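Local coordinates for protein sphingomyelinase-c (Listeria ivanovii, PDB 1ZWX) that belongs to the endonuclease/exonuclease/phosphatase family and has the DNase I-like fold, built around two mixed beta sheets, at residues 36-40 against 41-45; 226-229 against 230-233. One frame throughout, in Å; residues are numbered along the deposited sequence.

In the fold
Contact 1 is a turn at the C-terminal end of one helix, contact 2 a turn just ahead of another. Contact 1 comes first along the chain and carries it from helix 31-39 toward strand 49-55, a strand of one of the two mixed sheets. Contact 2 follows much later and leads into helix 233-238, ahead of strand 248-252 at the edge of the other sheet. Their centres are 19 Å apart and their nearest atoms about 10 Å apart, so they do not touch. Both, however, meet the same loop between strands 281-285 and 294-298: F288 and P293 reach contact 1, while D287, S289 and Y292 among others reach contact 2.

Contact 1: residues 36-40 against 41-45; sequences DLIAQ and ADYMK
A local turn joins I38 to A41, Y43 and M44 where helix 31-39 gives way to the loop before strand 49-55. The bond from A41 N to I38 O closes a beta turn over I38-A41, and the 3-10 segment 42-44 follows it. That bond is 3.2 Å long and fairly straight at the hydrogen (160°), with the donor well above the carbonyl plane. The same oxygen is approached by M44 CG, also at 3.2 Å. The side-chain part centres on the methyl branch of I38. Because CG2 stands anti to the backbone N (CG1 at chi1 -71°), it reaches both later residues: it presses on M44 CE at 3.5 Å, tight for two carbons, and lies 3.3 Å from Y43 OH, meeting the tyrosine obliquely. M44 is bent at chi2 (-70°), and its CG lies above one face of the Y43 ring, toward the rim. On the polar side, K45 NZ donates to two waters, one 2.9 Å away that in turn donates to A39 O and A41 O, the other donating to Q40 O at 3.0 Å. The lysine thus ties together carbonyls along the turn through solvent. Beyond the turn, I38 and A39 pack on L64 of helix 58-67, M44 lies on V50 and L52 of strand 49-55, and Y43 meets T14 and H16 of strand 12-20, with F288 edge-to-face against its ring.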
loop_
_atom_site.group_PDB
_atom_site.type_symbol
_atom_site.label_atom_id
_atom_site.label_comp_id
_atom_site.label_asym_id
_atom_site.label_seq_id
_atom_site.Cartn_x
_atom_site.Cartn_y
_atom_site.Cartn_z
ATOM N N ASP A 36 -8.008 -2.594 -15.334
ATOM C CA ASP A 36 -7.361 -3.205 -16.512
ATOM C C ASP A 36 -6.031 -2.569 -16.834
ATOM O O ASP A 36 -5.041 -3.280 -17.045
ATOM C CB ASP A 36 -8.275 -3.147 -17.751
ATOM C CG ASP A 36 -9.501 -4.005 -17.619
ATOM O OD1 ASP A 36 -9.492 -4.980 -16.849
ATOM O OD2 ASP A 36 -10.520 -3.717 -18.298
ATOM N N LEU A 37 -5.994 -1.237 -16.870
ATOM C CA LEU A 37 -4.794 -0.483 -17.201
ATOM C C LEU A 37 -3.622 -0.807 -16.265
ATOM O O LEU A 37 -2.474 -0.991 -16.706
ATOM C CB LEU A 37 -5.066 1.018 -17.140
ATOM C CG LEU A 37 -5.960 1.655 -18.217
ATOM C CD1 LEU A 37 -5.870 3.171 -18.068
ATOM C CD2 LEU A 37 -5.515 1.197 -19.643
ATOM N N ILE A 38 -3.924 -0.845 -14.973
ATOM C CA ILE A 38 -2.910 -1.112 -13.959
ATOM C C ILE A 38 -2.324 -2.526 -14.141
ATOM O O ILE A 38 -1.107 -2.694 -14.109
ATOM C CB ILE A 38 -3.487 -0.947 -12.514
ATOM C CG1 ILE A 38 -3.750 0.530 -12.183
ATOM C CG2 ILE A 38 -2.562 -1.612 -11.471
ATOM C CD1 ILE A 38 -4.728 0.690 -10.969
ATOM N N ALA A 39 -3.182 -3.532 -14.282
ATOM C CA ALA A 39 -2.719 -4.913 -14.433
ATOM C C ALA A 39 -1.971 -5.162 -15.764
ATOM O O ALA A 39 -1.148 -6.104 -15.847
ATOM C CB ALA A 39 -3.870 -5.892 -14.271
ATOM N N GLN A 40 -2.230 -4.315 -16.766
ATOM C CA GLN A 40 -1.544 -4.361 -18.084
ATOM C C GLN A 40 -0.256 -3.555 -18.144
ATOM O O GLN A 40 0.458 -3.597 -19.153
ATOM C CB GLN A 40 -2.475 -3.834 -19.188
ATOM C CG GLN A 40 -3.686 -4.741 -19.457
ATOM C CD GLN A 40 -4.783 -4.055 -20.263
ATOM O OE1 GLN A 40 -4.643 -2.914 -20.736
ATOM N NE2 GLN A 40 -5.883 -4.749 -20.415
ATOM N N ALA A 41 0.054 -2.814 -17.081
ATOM C CA ALA A 41 1.183 -1.879 -17.108
ATOM C C ALA A 41 2.503 -2.631 -16.858
ATOM O O ALA A 41 2.534 -3.635 -16.137
ATOM C CB ALA A 41 1.008 -0.779 -16.055
ATOM N N ASP A 42 3.572 -2.114 -17.455
ATOM C CA ASP A 42 4.905 -2.691 -17.282
ATOM C C ASP A 42 5.384 -2.665 -15.835
ATOM O O ASP A 42 6.054 -3.614 -15.392
ATOM C CB ASP A 42 5.901 -2.017 -18.216
ATOM C CG ASP A 42 5.706 -2.435 -19.676
ATOM O OD1 ASP A 42 4.995 -3.441 -19.937
ATOM O OD2 ASP A 42 6.265 -1.751 -20.562
ATOM N N TYR A 43 5.016 -1.617 -15.076
ATOM C CA TYR A 43 5.503 -1.522 -13.704
ATOM C C TYR A 43 4.974 -2.651 -12.825
ATOM O O TYR A 43 5.560 -2.958 -11.787
ATOM C CB TYR A 43 5.234 -0.133 -13.092
ATOM C CG TYR A 43 3.810 0.061 -12.581
ATOM C CD1 TYR A 43 3.448 -0.338 -11.285
ATOM C CD2 TYR A 43 2.836 0.665 -13.383
ATOM C CE1 TYR A 43 2.150 -0.158 -10.811
ATOM C CE2 TYR A 43 1.530 0.857 -12.908
ATOM C CZ TYR A 43 1.192 0.441 -11.635
ATOM O OH TYR A 43 -0.102 0.623 -11.168
ATOM N N MET A 44 3.883 -3.287 -13.247
ATOM C CA MET A 44 3.316 -4.409 -12.500
ATOM C C MET A 44 3.981 -5.752 -12.804
ATOM O O MET A 44 3.756 -6.724 -12.100
ATOM C CB MET A 44 1.800 -4.489 -12.696
ATOM C CG MET A 44 1.070 -3.429 -11.862
ATOM S SD MET A 44 1.191 -3.841 -10.092
ATOM C CE MET A 44 -0.005 -2.707 -9.359
ATOM N N LYS A 45 4.812 -5.785 -13.833
ATOM C CA LYS A 45 5.529 -7.036 -14.186
ATOM C C LYS A 45 6.828 -7.176 -13.388
ATOM O O LYS A 45 7.360 -6.196 -12.858
ATOM C CB LYS A 45 5.873 -7.035 -15.676
ATOM C CG LYS A 45 4.692 -6.803 -16.588
ATOM C CD LYS A 45 5.150 -6.603 -18.030
ATOM C CE LYS A 45 3.959 -6.403 -18.974
ATOM N NZ LYS A 45 2.816 -7.333 -18.703
HETATM O O HOH W 1 1.561 -5.936 -16.458
HETATM O O HOH W 2 0.429 -6.329 -20.460
#

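Contact 2: residues 226-229 against 230-233; sequences TWDP and TTNS
D228 folds forward onto T230 and T231, and its side chain can be read atom by atom. CB lies against T231 OG1 at 3.4 Å. With CG anti to the backbone N (chi1 -158°), the carboxylate is carried over the two threonines, their hydroxyls being equally near CG. Its OD1 is gripped twice by T230, by OG1 at 2.7 Å and by the backbone N at 2.9 Å. Both donors come from the same face of the carboxylate, somewhat out of its plane, the hydroxyl on the syn side; two bonds to one oxygen should restrain its rotation. OD2 ends 3.5 Å from T231 OG1, a hydroxyl that bonds to Y292 OH. The main-chain oxygen of D228 is also shared. N232 N, 2.9 Å away, approaches D228 O with a C=O...N angle of 177°, whereas T231 N, at 3.2 Å, bonds from above the carbonyl plane. P229 packs on L235 of helix 233-238, and N232 donates through ND2 to S289 O. The OD1 to T230 N bond closes an Asx turn, and the carbonyl bonds to T231 N and N232 N close a beta turn and an alpha turn on the same residue. Together they make an Asx motif, here leading directly into helix 233-238, where N232 is the N-cap and its OD1 makes weak bonds to M234 N and L235 N.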
loop_
_atom_site.group_PDB
_atom_site.type_symbol
_atom_site.label_atom_id
_atom_site.label_comp_id
_atom_site.label_asym_id
_atom_site.label_seq_id
_atom_site.Cartn_x
_atom_site.Cartn_y
_atom_site.Cartn_z
ATOM N N THR A 226 5.251 10.978 -3.826
ATOM C CA THR A 226 4.386 9.896 -4.267
ATOM C C THR A 226 2.936 10.369 -4.418
ATOM O O THR A 226 2.129 9.698 -5.056
ATOM C CB THR A 226 4.446 8.699 -3.305
ATOM O OG1 THR A 226 3.820 9.034 -2.045
ATOM C CG2 THR A 226 5.918 8.272 -3.090
ATOM N N TRP A 227 2.629 11.527 -3.815
ATOM C CA TRP A 227 1.294 12.130 -3.895
ATOM C C TRP A 227 1.581 13.560 -4.345
ATOM O O TRP A 227 2.041 14.386 -3.549
ATOM C CB TRP A 227 0.583 12.048 -2.536
ATOM C CG TRP A 227 -0.865 12.453 -2.580
ATOM C CD1 TRP A 227 -1.939 11.669 -2.891
ATOM C CD2 TRP A 227 -1.388 13.760 -2.293
ATOM N NE1 TRP A 227 -3.107 12.415 -2.828
ATOM C CE2 TRP A 227 -2.789 13.703 -2.472
ATOM C CE3 TRP A 227 -0.793 14.983 -1.944
ATOM C CZ2 TRP A 227 -3.627 14.835 -2.285
ATOM C CZ3 TRP A 227 -1.621 16.111 -1.766
ATOM C CH2 TRP A 227 -3.016 16.022 -1.940
ATOM N N ASP A 228 1.383 13.814 -5.632
ATOM C CA ASP A 228 1.859 15.060 -6.255
ATOM C C ASP A 228 0.806 15.796 -7.087
ATOM O O ASP A 228 0.652 15.514 -8.278
ATOM C CB ASP A 228 3.075 14.781 -7.142
ATOM C CG ASP A 228 3.918 16.013 -7.366
ATOM O OD1 ASP A 228 3.412 17.157 -7.233
ATOM O OD2 ASP A 228 5.094 15.851 -7.687
ATOM N N PRO A 229 0.078 16.753 -6.469
ATOM C CA PRO A 229 -0.858 17.571 -7.280
ATOM C C PRO A 229 -0.203 18.440 -8.383
ATOM O O PRO A 229 -0.914 18.959 -9.257
ATOM C CB PRO A 229 -1.549 18.460 -6.232
ATOM C CG PRO A 229 -1.323 17.766 -4.907
ATOM C CD PRO A 229 0.034 17.120 -5.041
ATOM N N THR A 230 1.121 18.606 -8.366
ATOM C CA THR A 230 1.757 19.384 -9.426
ATOM C C THR A 230 1.978 18.585 -10.709
ATOM O O THR A 230 2.137 19.183 -11.762
ATOM C CB THR A 230 3.067 20.133 -8.983
ATOM O OG1 THR A 230 4.157 19.216 -8.818
ATOM C CG2 THR A 230 2.870 20.883 -7.717
ATOM N N THR A 231 1.954 17.242 -10.635
ATOM C CA THR A 231 2.156 16.387 -11.812
ATOM C C THR A 231 1.033 15.378 -12.114
ATOM O O THR A 231 0.896 14.908 -13.247
ATOM C CB THR A 231 3.509 15.600 -11.706
ATOM O OG1 THR A 231 3.482 14.743 -10.551
ATOM C CG2 THR A 231 4.705 16.555 -11.589
ATOM N N ASN A 232 0.261 14.996 -11.098
ATOM C CA ASN A 232 -0.725 13.930 -11.255
ATOM C C ASN A 232 -2.025 14.496 -11.829
ATOM O O ASN A 232 -2.636 15.367 -11.216
ATOM C CB ASN A 232 -0.965 13.241 -9.902
ATOM C CG ASN A 232 -1.760 11.974 -10.012
ATOM O OD1 ASN A 232 -2.964 11.999 -10.224
ATOM N ND2 ASN A 232 -1.098 10.841 -9.824
ATOM N N SER A 233 -2.438 14.001 -12.999
ATOM C CA SER A 233 -3.630 14.512 -13.670
ATOM C C SER A 233 -4.910 14.400 -12.796
ATOM O O SER A 233 -5.761 15.296 -12.824
ATOM C CB SER A 233 -3.806 13.794 -14.993
ATOM O OG SER A 233 -4.173 12.433 -14.800
#